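Local coordinates for SPbeta prophage-derived uncharacterized protein YorR (PDB 3KB2) that is of unknown function but binds guanosine-3'-monophosphate-5'-diphosphate beside a magnesium ion, and may act as a dTMP kinase, at residues A[40-43]-A[44-47]; A[46-49]-A[50-54]; A[60-63]-A[64-68]; A[78-81]-A[82-86]; A[110-113]-A[114-117]. One frame throughout, in Å; residues are numbered along the deposited sequence.

Contacts 1, 2 and 4 lie together on one side of a fold built on a parallel five-stranded nucleotide-kinase-like sheet, with contact 3 next to them near the centre of the chain, while contact 5 stands apart. Contacts 1 and 2 are successive parts of helix 42-52, with centres 10 Å apart, sharing Phe46 and Glu47. Contact 4, the start of helix 82-92, touches contact 1 through Asn42 and Gln84, and contact 2 through Leu80 and Phe46. Contact 3 lies deepest and packs Phe63 and Val64 against Phe49. Contacts 3 and 5 both approach the bound nucleotide, the Arg62 side chain to about 7 Å and that of Arg115 to about 5 Å, although their centres are 23 Å apart.

Contact 1 (A[40-43]-A[44-47]); sequences SGNE and KLFE
Of the flat groups here, the Asn42 amide brings its oxygen OD1 near Phe46 CB, at 4.3 Å, while the Phe46 ring leads away to pack on Leu80, Gln84 and Ile88. The amide turns toward helix 82-92, OD1 accepting from Gln84 NE2. This is the N-terminal turn of helix 42-52, with Gly41 as N-cap. Gly41 has a positive phi of 105°, a turn that lets the chain swing into the helix from the loop before it. Its carbonyl takes the first helical bond, from Leu45 N, and Asn42 O then receives Phe46 N at 2.7 Å in an almost straight bond. The outer side is polar. Ser40 OG, bonded to Leu37 O, also lies against Lys44 CB at 3.4 Å, and the Lys44 chain runs past the Ser40 carbonyl before leading off. Glu43 doubles back, its chain bent about its CB-CG bond (chi2 61°), bringing its carboxylate round toward the start of the helix. There one water ties three groups together: it donates to Ser40 O at 2.7 Å and to Glu43 OE1 at 2.9 Å, and accepts from Lys44 N at 3.1 Å.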
loop_
_atom_site.group_PDB
_atom_site.type_symbol
_atom_site.label_atom_id
_atom_site.label_comp_id
_atom_site.label_asym_id
_atom_site.label_seq_id
_atom_site.Cartn_x
_atom_site.Cartn_y
_atom_site.Cartn_z
ATOM N N SER A 40 5.767 -15.853 0.141
ATOM C CA SER A 40 5.913 -17.275 -0.155
ATOM C C SER A 40 6.767 -18.024 0.884
ATOM O O SER A 40 7.113 -19.199 0.698
ATOM C CB SER A 40 6.467 -17.479 -1.576
ATOM O OG SER A 40 7.778 -16.970 -1.729
ATOM N N GLY A 41 7.094 -17.339 1.981
ATOM C CA GLY A 41 7.860 -17.967 3.048
ATOM C C GLY A 41 9.322 -17.584 3.158
ATOM O O GLY A 41 9.932 -17.166 2.185
ATOM N N ASN A 42 9.899 -17.752 4.341
ATOM C CA ASN A 42 11.294 -17.398 4.534
ATOM C C ASN A 42 12.307 -18.190 3.677
ATOM O O ASN A 42 13.213 -17.597 3.088
ATOM C CB ASN A 42 11.655 -17.475 6.023
ATOM C CG ASN A 42 13.102 -17.100 6.284
ATOM O OD1 ASN A 42 13.999 -17.906 6.071
ATOM N ND2 ASN A 42 13.336 -15.869 6.735
ATOM N N GLU A 43 12.159 -19.511 3.602
ATOM C CA GLU A 43 13.059 -20.344 2.799
ATOM C C GLU A 43 13.139 -19.808 1.359
ATOM O O GLU A 43 14.228 -19.645 0.800
ATOM C CB GLU A 43 12.560 -21.796 2.754
ATOM C CG GLU A 43 12.265 -22.470 4.110
ATOM C CD GLU A 43 11.173 -21.776 4.942
ATOM O OE1 GLU A 43 10.057 -21.516 4.430
ATOM O OE2 GLU A 43 11.442 -21.507 6.133
ATOM N N LYS A 44 11.980 -19.562 0.753
ATOM C CA LYS A 44 11.937 -19.038 -0.605
ATOM C C LYS A 44 12.619 -17.666 -0.606
ATOM O O LYS A 44 13.391 -17.355 -1.516
ATOM C CB LYS A 44 10.491 -18.857 -1.098
ATOM C CG LYS A 44 9.619 -20.113 -1.198
ATOM C CD LYS A 44 10.021 -21.025 -2.340
ATOM C CE LYS A 44 9.140 -22.270 -2.398
ATOM N NZ LYS A 44 9.618 -23.211 -3.458
ATOM N N LEU A 45 12.331 -16.855 0.418
ATOM C CA LEU A 45 12.883 -15.498 0.536
ATOM C C LEU A 45 14.398 -15.490 0.560
ATOM O O LEU A 45 15.042 -14.829 -0.253
ATOM C CB LEU A 45 12.360 -14.804 1.806
ATOM C CG LEU A 45 12.787 -13.356 2.092
ATOM C CD1 LEU A 45 12.192 -12.402 1.072
ATOM C CD2 LEU A 45 12.325 -12.971 3.488
ATOM N N PHE A 46 14.960 -16.229 1.502
ATOM C CA PHE A 46 16.404 -16.307 1.656
ATOM C C PHE A 46 17.099 -16.851 0.411
ATOM O O PHE A 46 18.148 -16.346 0.000
ATOM C CB PHE A 46 16.751 -17.186 2.854
ATOM C CG PHE A 46 18.219 -17.317 3.089
ATOM C CD1 PHE A 46 18.982 -16.205 3.441
ATOM C CD2 PHE A 46 18.848 -18.546 2.939
ATOM C CE1 PHE A 46 20.354 -16.318 3.638
ATOM C CE2 PHE A 46 20.217 -18.671 3.134
ATOM C CZ PHE A 46 20.975 -17.559 3.483
ATOM N N GLU A 47 16.511 -17.886 -0.176
ATOM C CA GLU A 47 17.062 -18.503 -1.376
ATOM C C GLU A 47 17.252 -17.454 -2.495
ATOM O O GLU A 47 18.315 -17.370 -3.124
ATOM C CB GLU A 47 16.126 -19.624 -1.835
ATOM C CG GLU A 47 16.535 -20.311 -3.123
ATOM C CD GLU A 47 15.498 -21.327 -3.596
ATOM O OE1 GLU A 47 14.346 -20.919 -3.888
ATOM O OE2 GLU A 47 15.837 -22.533 -3.672
HETATM O O HOH W 1 9.194 -20.525 1.841
#

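Contact 2 (A[46-49]-A[50-54])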
loop_
_atom_site.group_PDB
_atom_site.type_symbol
_atom_site.label_atom_id
_atom_site.label_comp_id
_atom_site.label_asym_id
_atom_site.label_seq_id
_atom_site.Cartn_x
_atom_site.Cartn_y
_atom_site.Cartn_z
ATOM N N PHE A 46 14.960 -16.229 1.502
ATOM C CA PHE A 46 16.404 -16.307 1.656
ATOM C C PHE A 46 17.099 -16.851 0.411
ATOM O O PHE A 46 18.148 -16.346 0.000
ATOM C CB PHE A 46 16.751 -17.186 2.854
ATOM C CG PHE A 46 18.219 -17.317 3.089
ATOM C CD1 PHE A 46 18.982 -16.205 3.441
ATOM C CD2 PHE A 46 18.848 -18.546 2.939
ATOM C CE1 PHE A 46 20.354 -16.318 3.638
ATOM C CE2 PHE A 46 20.217 -18.671 3.134
ATOM C CZ PHE A 46 20.975 -17.559 3.483
ATOM N N GLU A 47 16.511 -17.886 -0.176
ATOM C CA GLU A 47 17.062 -18.503 -1.376
ATOM C C GLU A 47 17.252 -17.454 -2.495
ATOM O O GLU A 47 18.315 -17.370 -3.124
ATOM C CB GLU A 47 16.126 -19.624 -1.835
ATOM C CG GLU A 47 16.535 -20.311 -3.123
ATOM C CD GLU A 47 15.498 -21.327 -3.596
ATOM O OE1 GLU A 47 14.346 -20.919 -3.888
ATOM O OE2 GLU A 47 15.837 -22.533 -3.672
ATOM N N HIS A 48 16.227 -16.644 -2.721
ATOM C CA HIS A 48 16.289 -15.614 -3.745
ATOM C C HIS A 48 17.357 -14.554 -3.459
ATOM O O HIS A 48 18.097 -14.147 -4.362
ATOM C CB HIS A 48 14.935 -14.931 -3.885
ATOM C CG HIS A 48 14.860 -14.006 -5.054
ATOM N ND1 HIS A 48 14.902 -14.453 -6.356
ATOM C CD2 HIS A 48 14.823 -12.652 -5.123
ATOM C CE1 HIS A 48 14.899 -13.417 -7.179
ATOM N NE2 HIS A 48 14.851 -12.313 -6.454
ATOM N N PHE A 49 17.435 -14.105 -2.207
ATOM C CA PHE A 49 18.410 -13.094 -1.833
ATOM C C PHE A 49 19.815 -13.633 -1.956
ATOM O O PHE A 49 20.736 -12.915 -2.338
ATOM C CB PHE A 49 18.173 -12.606 -0.401
ATOM C CG PHE A 49 17.055 -11.615 -0.278
ATOM C CD1 PHE A 49 16.885 -10.624 -1.240
ATOM C CD2 PHE A 49 16.182 -11.657 0.802
ATOM C CE1 PHE A 49 15.865 -9.688 -1.131
ATOM C CE2 PHE A 49 15.154 -10.725 0.924
ATOM C CZ PHE A 49 14.994 -9.738 -0.045
ATOM N N ASN A 50 19.977 -14.909 -1.643
ATOM C CA ASN A 50 21.289 -15.528 -1.721
ATOM C C ASN A 50 21.767 -15.612 -3.163
ATOM O O ASN A 50 22.951 -15.461 -3.429
ATOM C CB ASN A 50 21.253 -16.927 -1.114
ATOM C CG ASN A 50 22.567 -17.307 -0.490
ATOM O OD1 ASN A 50 22.844 -18.475 -0.263
ATOM N ND2 ASN A 50 23.386 -16.308 -0.192
ATOM N N LYS A 51 20.845 -15.869 -4.087
ATOM C CA LYS A 51 21.198 -15.947 -5.501
ATOM C C LYS A 51 21.617 -14.573 -5.991
ATOM O O LYS A 51 22.576 -14.441 -6.751
ATOM C CB LYS A 51 20.019 -16.427 -6.345
ATOM C CG LYS A 51 19.735 -17.905 -6.239
ATOM C CD LYS A 51 18.408 -18.229 -6.881
ATOM C CE LYS A 51 17.922 -19.593 -6.424
ATOM N NZ LYS A 51 16.527 -19.893 -6.873
ATOM N N LEU A 52 20.894 -13.542 -5.572
ATOM C CA LEU A 52 21.264 -12.207 -5.996
ATOM C C LEU A 52 22.645 -11.915 -5.449
ATOM O O LEU A 52 23.451 -11.300 -6.119
ATOM C CB LEU A 52 20.265 -11.179 -5.479
ATOM C CG LEU A 52 18.871 -11.362 -6.054
ATOM C CD1 LEU A 52 17.931 -10.316 -5.461
ATOM C CD2 LEU A 52 18.935 -11.252 -7.581
ATOM N N ALA A 53 22.917 -12.387 -4.238
ATOM C CA ALA A 53 24.206 -12.157 -3.607
ATOM C C ALA A 53 25.362 -12.748 -4.402
ATOM O O ALA A 53 26.524 -12.403 -4.175
ATOM C CB ALA A 53 24.209 -12.706 -2.197
ATOM N N ASP A 54 25.060 -13.650 -5.327
ATOM C CA ASP A 54 26.113 -14.240 -6.148
ATOM C C ASP A 54 26.416 -13.344 -7.342
ATOM O O ASP A 54 27.521 -13.361 -7.873
ATOM C CB ASP A 54 25.697 -15.627 -6.633
ATOM C CG ASP A 54 25.778 -16.664 -5.539
ATOM O OD1 ASP A 54 26.846 -16.753 -4.892
ATOM O OD2 ASP A 54 24.786 -17.391 -5.330
#
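Phe46 O receives Asn50 N at 2.8 Å, the shortest bond in this part of helix 42-52. The same i to i+4 pattern carries on residue by residue until Ala53 N reaches Phe49 O at 2.9 Å, near the end of the helix. Side chains four apart pair up. Glu47 and Lys51 run side by side in the same direction, both extended, so their methylene groups touch, with Glu47 CG 3.7 Å from Lys51 CE. Their charged ends form only a long salt bridge, Glu47 OE1 to Lys51 NZ at 3.8 Å, which suggests a modest electrostatic gain. One residue further on, Leu52 CG lies over one face of the His48 imidazole, and Leu52 CD1 comes within 3.8 Å of His48 NE2. With its CG anti to the backbone N (chi1 -171°), His48 carries its ring forward, toward Leu52. Leu52 CD1 also approaches the edge of the Phe49 ring, 4.4 Å from Phe49 CD1. Phe49 faces inward, meeting the ring of Phe63 at about 80° and packing on Val64 and Asn67 of helix 64-70; with Phe46, Asn50 and Ala53, it also leans on helix 82-92.

Contact 3 (A[60-63]-A[64-68])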
loop_
_atom_site.group_PDB
_atom_site.type_symbol
_atom_site.label_atom_id
_atom_site.label_comp_id
_atom_site.label_asym_id
_atom_site.label_seq_id
_atom_site.Cartn_x
_atom_site.Cartn_y
_atom_site.Cartn_z
ATOM N N ILE A 60 20.813 -3.502 -8.044
ATOM C CA ILE A 60 19.658 -4.084 -7.372
ATOM C C ILE A 60 18.769 -2.963 -6.823
ATOM O O ILE A 60 19.141 -2.271 -5.872
ATOM C CB ILE A 60 20.105 -5.023 -6.215
ATOM C CG1 ILE A 60 20.932 -6.184 -6.793
ATOM C CG2 ILE A 60 18.892 -5.514 -5.439
ATOM C CD1 ILE A 60 21.403 -7.212 -5.779
ATOM N N ASP A 61 17.607 -2.782 -7.445
ATOM C CA ASP A 61 16.634 -1.761 -7.056
ATOM C C ASP A 61 15.809 -2.344 -5.903
ATOM O O ASP A 61 14.862 -3.085 -6.136
ATOM C CB ASP A 61 15.741 -1.437 -8.269
ATOM C CG ASP A 61 14.846 -0.221 -8.054
ATOM O OD1 ASP A 61 14.248 0.228 -9.046
ATOM O OD2 ASP A 61 14.734 0.278 -6.916
ATOM N N ARG A 62 16.197 -2.010 -4.671
ATOM C CA ARG A 62 15.554 -2.499 -3.447
ATOM C C ARG A 62 16.053 -3.910 -3.147
ATOM O O ARG A 62 16.010 -4.789 -4.010
ATOM C CB ARG A 62 14.036 -2.482 -3.583
ATOM C CG ARG A 62 13.489 -1.088 -3.797
ATOM C CD ARG A 62 12.183 -0.906 -3.066
ATOM N NE ARG A 62 11.172 -1.818 -3.575
ATOM C CZ ARG A 62 9.907 -1.816 -3.178
ATOM N NH1 ARG A 62 9.496 -0.943 -2.261
ATOM N NH2 ARG A 62 9.051 -2.687 -3.698
ATOM N N PHE A 63 16.515 -4.128 -1.918
ATOM C CA PHE A 63 17.076 -5.419 -1.554
ATOM C C PHE A 63 16.738 -5.871 -0.117
ATOM O O PHE A 63 15.610 -5.690 0.337
ATOM C CB PHE A 63 18.598 -5.334 -1.800
ATOM C CG PHE A 63 19.293 -6.667 -1.902
ATOM C CD1 PHE A 63 18.615 -7.803 -2.341
ATOM C CD2 PHE A 63 20.639 -6.782 -1.569
ATOM C CE1 PHE A 63 19.275 -9.031 -2.444
ATOM C CE2 PHE A 63 21.301 -8.003 -1.672
ATOM C CZ PHE A 63 20.616 -9.126 -2.107
ATOM N N VAL A 64 17.712 -6.466 0.578
ATOM C CA VAL A 64 17.521 -6.978 1.938
ATOM C C VAL A 64 17.068 -5.946 2.966
ATOM O O VAL A 64 16.342 -6.281 3.895
ATOM C CB VAL A 64 18.812 -7.674 2.494
ATOM C CG1 VAL A 64 19.147 -8.918 1.670
ATOM C CG2 VAL A 64 19.996 -6.692 2.479
ATOM N N TYR A 65 17.484 -4.697 2.822
ATOM C CA TYR A 65 17.081 -3.700 3.800
ATOM C C TYR A 65 15.618 -3.321 3.666
ATOM O O TYR A 65 14.924 -3.208 4.673
ATOM C CB TYR A 65 18.013 -2.494 3.720
ATOM C CG TYR A 65 19.438 -2.915 4.002
ATOM C CD1 TYR A 65 19.793 -3.468 5.244
ATOM C CD2 TYR A 65 20.410 -2.858 3.005
ATOM C CE1 TYR A 65 21.073 -3.958 5.473
ATOM C CE2 TYR A 65 21.687 -3.342 3.222
ATOM C CZ TYR A 65 22.016 -3.892 4.448
ATOM O OH TYR A 65 23.296 -4.378 4.628
ATOM N N SER A 66 15.129 -3.148 2.439
ATOM C CA SER A 66 13.718 -2.836 2.265
ATOM C C SER A 66 12.900 -4.002 2.825
ATOM O O SER A 66 11.796 -3.802 3.318
ATOM C CB SER A 66 13.373 -2.651 0.790
ATOM O OG SER A 66 14.107 -1.594 0.223
ATOM N N ASN A 67 13.429 -5.224 2.737
ATOM C CA ASN A 67 12.701 -6.370 3.263
ATOM C C ASN A 67 12.463 -6.196 4.756
ATOM O O ASN A 67 11.358 -6.417 5.237
ATOM C CB ASN A 67 13.452 -7.673 3.027
ATOM C CG ASN A 67 12.782 -8.846 3.702
ATOM O OD1 ASN A 67 11.713 -9.289 3.294
ATOM N ND2 ASN A 67 13.404 -9.350 4.747
ATOM N N LEU A 68 13.502 -5.791 5.478
ATOM C CA LEU A 68 13.410 -5.561 6.912
ATOM C C LEU A 68 12.371 -4.502 7.282
ATOM O O LEU A 68 11.726 -4.594 8.329
ATOM C CB LEU A 68 14.780 -5.149 7.454
ATOM C CG LEU A 68 15.680 -6.295 7.925
ATOM C CD1 LEU A 68 15.643 -7.451 6.941
ATOM C CD2 LEU A 68 17.105 -5.767 8.091
#
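Phe63 and Val64 make the tight half of this turn, where strand 58-61 gives way to helix 64-70. The two side chains run alongside each other, and Val64 CG1 sits squarely over the phenylalanine ring, 3.9 Å from its centroid and 4° off the normal, a CH-pi contact. Ile60 CD1 covers the opposite face, 4.1 Å above its centre, sandwiching the ring between two aliphatic groups. Val64 keeps CG1 beside its own backbone N (chi1 -64°), which swings that methyl back over the preceding residue; CG2 lies over the ring of Tyr65. The other half is looser and more polar. Arg62 is partly exposed, and its CD only brushes Ser66 OG at 3.9 Å before the chain bends away. Ser66 OG is itself bonded to Glu7 and Tyr132. Phe63 is the N-cap, and its carbonyl takes a rather long bond of 3.3 Å from Asn67 N, with Ser33 OG as a second donor. Asp61-Arg62 is reminiscent of the Asp-Arg motif of thymidylate kinases: the buried phenylalanine ring would anchor the turn, with the Arg62 side chain about 6 Å from the magnesium ion, consistent with a role near phosphate.

Contact 4 (A[78-81]-A[82-86]); sequences SILT and ERQLR
Leu80 CD2 approaches Gln84 OE1 at 3.8 Å while the leucine side chain runs slantwise past the amide and on into the core, against Phe46, Phe49 and Val64. It follows Ile79, whose carbonyl takes a weak bond from Asn42 ND2. At Thr81 the loop becomes helix 82-92, and a capping box closes the first turn. Thr81 OG1 accepts from Gln84 N at 3.2 Å with an N-H...O angle of 165°, and in return Thr81 N donates to Gln84 OE1 at 3.0 Å, the donor tilted some 20° from the amide plane. Each side chain thus serves the other's backbone. Thr81 places OG1 between its own N and carbonyl carbon (chi1 60°), which turns the hydroxyl toward the first-turn N-H groups; Gln84 extends beyond CG and crosses it obliquely. Thr81 O then starts the regular pattern by accepting Leu85 N at 3.0 Å. A neutral amide fills the place often taken by a glutamate in such boxes, and this has a consequence: its oxygen caps the threonine N-H while its nitrogen remains a donor for Asn42, so one side chain both closes its own helix and ties it to helix 42-52.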
loop_
_atom_site.group_PDB
_atom_site.type_symbol
_atom_site.label_atom_id
_atom_site.label_comp_id
_atom_site.label_asym_id
_atom_site.label_seq_id
_atom_site.Cartn_x
_atom_site.Cartn_y
_atom_site.Cartn_z
ATOM N N SER A 78 7.273 -12.495 4.852
ATOM C CA SER A 78 8.529 -13.003 5.397
ATOM C C SER A 78 9.658 -11.992 5.532
ATOM O O SER A 78 9.813 -11.082 4.718
ATOM C CB SER A 78 9.034 -14.173 4.555
ATOM O OG SER A 78 8.100 -15.232 4.575
ATOM N N ILE A 79 10.461 -12.185 6.568
ATOM C CA ILE A 79 11.592 -11.317 6.828
ATOM C C ILE A 79 12.848 -12.139 7.047
ATOM O O ILE A 79 12.789 -13.265 7.535
ATOM C CB ILE A 79 11.352 -10.434 8.076
ATOM C CG1 ILE A 79 12.532 -9.490 8.276
ATOM C CG2 ILE A 79 11.214 -11.294 9.327
ATOM C CD1 ILE A 79 12.205 -8.355 9.223
ATOM N N LEU A 80 13.991 -11.590 6.667
ATOM C CA LEU A 80 15.238 -12.301 6.889
ATOM C C LEU A 80 15.518 -12.333 8.384
ATOM O O LEU A 80 15.073 -11.454 9.115
ATOM C CB LEU A 80 16.384 -11.579 6.203
ATOM C CG LEU A 80 16.336 -11.665 4.692
ATOM C CD1 LEU A 80 17.280 -10.662 4.114
ATOM C CD2 LEU A 80 16.667 -13.076 4.258
ATOM N N THR A 81 16.247 -13.347 8.838
ATOM C CA THR A 81 16.612 -13.429 10.243
ATOM C C THR A 81 17.939 -12.685 10.368
ATOM O O THR A 81 18.590 -12.391 9.361
ATOM C CB THR A 81 16.835 -14.889 10.733
ATOM O OG1 THR A 81 17.892 -15.495 9.983
ATOM C CG2 THR A 81 15.573 -15.711 10.584
ATOM N N GLU A 82 18.332 -12.376 11.597
ATOM C CA GLU A 82 19.591 -11.688 11.838
ATOM C C GLU A 82 20.732 -12.461 11.205
ATOM O O GLU A 82 21.594 -11.891 10.544
ATOM C CB GLU A 82 19.856 -11.566 13.340
ATOM C CG GLU A 82 18.896 -10.659 14.088
ATOM C CD GLU A 82 19.239 -10.540 15.565
ATOM O OE1 GLU A 82 19.115 -11.556 16.296
ATOM O OE2 GLU A 82 19.637 -9.427 15.996
ATOM N N ARG A 83 20.726 -13.769 11.411
ATOM C CA ARG A 83 21.775 -14.612 10.882
ATOM C C ARG A 83 21.830 -14.581 9.358
ATOM O O ARG A 83 22.902 -14.432 8.784
ATOM C CB ARG A 83 21.593 -16.047 11.389
ATOM C CG ARG A 83 22.724 -16.990 11.026
ATOM C CD ARG A 83 22.381 -18.428 11.391
ATOM N NE ARG A 83 23.401 -19.376 10.937
ATOM C CZ ARG A 83 23.253 -20.700 10.944
ATOM N NH1 ARG A 83 24.232 -21.478 10.504
ATOM N NH2 ARG A 83 22.120 -21.245 11.383
ATOM N N GLN A 84 20.685 -14.707 8.694
ATOM C CA GLN A 84 20.674 -14.696 7.232
ATOM C C GLN A 84 21.174 -13.350 6.699
ATOM O O GLN A 84 22.029 -13.307 5.809
ATOM C CB GLN A 84 19.264 -14.987 6.712
ATOM C CG GLN A 84 18.700 -16.284 7.260
ATOM C CD GLN A 84 17.265 -16.542 6.854
ATOM O OE1 GLN A 84 16.405 -15.665 6.960
ATOM N NE2 GLN A 84 16.992 -17.762 6.401
ATOM N N LEU A 85 20.651 -12.256 7.253
ATOM C CA LEU A 85 21.057 -10.924 6.827
ATOM C C LEU A 85 22.566 -10.791 6.958
ATOM O O LEU A 85 23.244 -10.321 6.053
ATOM C CB LEU A 85 20.379 -9.851 7.684
ATOM C CG LEU A 85 20.896 -8.422 7.459
ATOM C CD1 LEU A 85 20.592 -7.992 6.038
ATOM C CD2 LEU A 85 20.250 -7.466 8.457
ATOM N N ARG A 86 23.087 -11.211 8.098
ATOM C CA ARG A 86 24.512 -11.136 8.353
ATOM C C ARG A 86 25.269 -11.996 7.334
ATOM O O ARG A 86 26.348 -11.636 6.884
ATOM C CB ARG A 86 24.768 -11.604 9.783
ATOM C CG ARG A 86 26.195 -11.578 10.244
ATOM C CD ARG A 86 26.256 -11.846 11.741
ATOM N NE ARG A 86 25.618 -13.109 12.112
ATOM C CZ ARG A 86 24.599 -13.215 12.964
ATOM N NH1 ARG A 86 24.091 -12.131 13.540
ATOM N NH2 ARG A 86 24.096 -14.407 13.252
#

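Contact 5 (A[110-113]-A[114-117])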
loop_
_atom_site.group_PDB
_atom_site.type_symbol
_atom_site.label_atom_id
_atom_site.label_comp_id
_atom_site.label_asym_id
_atom_site.label_seq_id
_atom_site.Cartn_x
_atom_site.Cartn_y
_atom_site.Cartn_z
ATOM N N LYS A 110 4.861 15.227 -0.883
ATOM C CA LYS A 110 4.619 16.033 -2.079
ATOM C C LYS A 110 4.716 15.167 -3.342
ATOM O O LYS A 110 3.868 15.226 -4.220
ATOM C CB LYS A 110 5.646 17.171 -2.169
ATOM C CG LYS A 110 5.395 18.144 -3.312
ATOM C CD LYS A 110 6.649 18.382 -4.146
ATOM C CE LYS A 110 7.776 19.004 -3.338
ATOM N NZ LYS A 110 7.366 20.334 -2.804
ATOM N N ARG A 111 5.755 14.356 -3.430
ATOM C CA ARG A 111 5.925 13.522 -4.599
ATOM C C ARG A 111 4.801 12.516 -4.743
ATOM O O ARG A 111 4.476 12.115 -5.851
ATOM C CB ARG A 111 7.291 12.840 -4.542
ATOM C CG ARG A 111 8.422 13.854 -4.596
ATOM C CD ARG A 111 9.789 13.216 -4.544
ATOM N NE ARG A 111 10.816 14.246 -4.619
ATOM C CZ ARG A 111 12.085 14.068 -4.278
ATOM N NH1 ARG A 111 12.500 12.886 -3.835
ATOM N NH2 ARG A 111 12.931 15.087 -4.364
ATOM N N LEU A 112 4.207 12.112 -3.625
ATOM C CA LEU A 112 3.087 11.162 -3.638
ATOM C C LEU A 112 1.828 11.852 -4.163
ATOM O O LEU A 112 1.071 11.277 -4.943
ATOM C CB LEU A 112 2.840 10.621 -2.224
ATOM C CG LEU A 112 3.903 9.636 -1.709
ATOM C CD1 LEU A 112 3.682 9.313 -0.239
ATOM C CD2 LEU A 112 3.831 8.377 -2.547
ATOM N N ARG A 113 1.612 13.092 -3.734
ATOM C CA ARG A 113 0.462 13.849 -4.194
ATOM C C ARG A 113 0.539 13.979 -5.706
ATOM O O ARG A 113 -0.386 13.598 -6.412
ATOM C CB ARG A 113 0.437 15.245 -3.575
ATOM C CG ARG A 113 0.067 15.285 -2.107
ATOM C CD ARG A 113 -0.324 16.699 -1.683
ATOM N NE ARG A 113 0.795 17.641 -1.650
ATOM C CZ ARG A 113 1.697 17.721 -0.670
ATOM N NH1 ARG A 113 1.628 16.909 0.382
ATOM N NH2 ARG A 113 2.660 18.639 -0.727
ATOM N N VAL A 114 1.648 14.506 -6.209
ATOM C CA VAL A 114 1.783 14.670 -7.648
ATOM C C VAL A 114 1.715 13.342 -8.388
ATOM O O VAL A 114 1.179 13.269 -9.493
ATOM C CB VAL A 114 3.097 15.376 -8.020
ATOM C CG1 VAL A 114 3.147 16.740 -7.363
ATOM C CG2 VAL A 114 4.275 14.535 -7.603
ATOM N N ARG A 115 2.257 12.290 -7.789
ATOM C CA ARG A 115 2.222 10.984 -8.429
ATOM C C ARG A 115 0.765 10.555 -8.597
ATOM O O ARG A 115 0.419 9.819 -9.524
ATOM C CB ARG A 115 2.964 9.954 -7.575
ATOM C CG ARG A 115 2.876 8.540 -8.122
ATOM C CD ARG A 115 2.744 7.519 -7.003
ATOM N NE ARG A 115 4.009 6.869 -6.668
ATOM C CZ ARG A 115 4.130 5.899 -5.767
ATOM N NH1 ARG A 115 3.061 5.466 -5.107
ATOM N NH2 ARG A 115 5.316 5.353 -5.533
ATOM N N GLY A 116 -0.084 11.031 -7.692
ATOM C CA GLY A 116 -1.491 10.683 -7.733
ATOM C C GLY A 116 -1.804 9.649 -6.671
ATOM O O GLY A 116 -1.669 8.445 -6.906
ATOM N N ASP A 117 -2.212 10.116 -5.493
ATOM C CA ASP A 117 -2.540 9.218 -4.391
ATOM C C ASP A 117 -3.822 9.615 -3.662
ATOM O O ASP A 117 -4.681 8.767 -3.426
ATOM C CB ASP A 117 -1.375 9.144 -3.393
ATOM C CG ASP A 117 -0.206 8.311 -3.911
ATOM O OD1 ASP A 117 0.383 8.676 -4.953
ATOM O OD2 ASP A 117 0.124 7.289 -3.270
#
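The C-terminal end of helix 105-115, which carries Arg111, Arg113 and Arg115, with Arg115 near the nucleotide and perhaps comparable to the lid arginines of related kinases, is built here around Leu112 and Arg115. Their side chains run alongside each other, and Leu112 CD2 lies over one face of the Arg115 guanidinium, 4.0 Å from Arg115 NH1 and set toward the rim of the group. Arg115 gets there bent about its CB-CG and CG-CD bonds, beyond a CB that packs on Arg111 O at 3.2 Å. The same Leu112 methyl also touches Asp117 OD2 at 3.9 Å, and that carboxylate makes a long salt bridge to Arg115 NH1. The preceding residue, Val114, sets a methyl, CG2, closely against Arg111 O. The backbone closes with Val114 N bonded to Lys110 O in a nearly straight bond. At the last turn Gly116 N donates to Leu112 O at 3.0 Å and more weakly to Arg113 O. Gly116 then leaves the helix with phi 103°, and it and Asp117 are poorly ordered. Arg111 is pinned by the carbonyls of Cys11 and Thr148, whereas Arg115 packs on Glu118 of the second subunit. Backed on one face by Leu112 and held by long, weak ion pairs to Asp117 and Asp10, Arg115 keeps its side chain about 5 Å from the bound nucleotide, consistent with a positive charge near its phosphates.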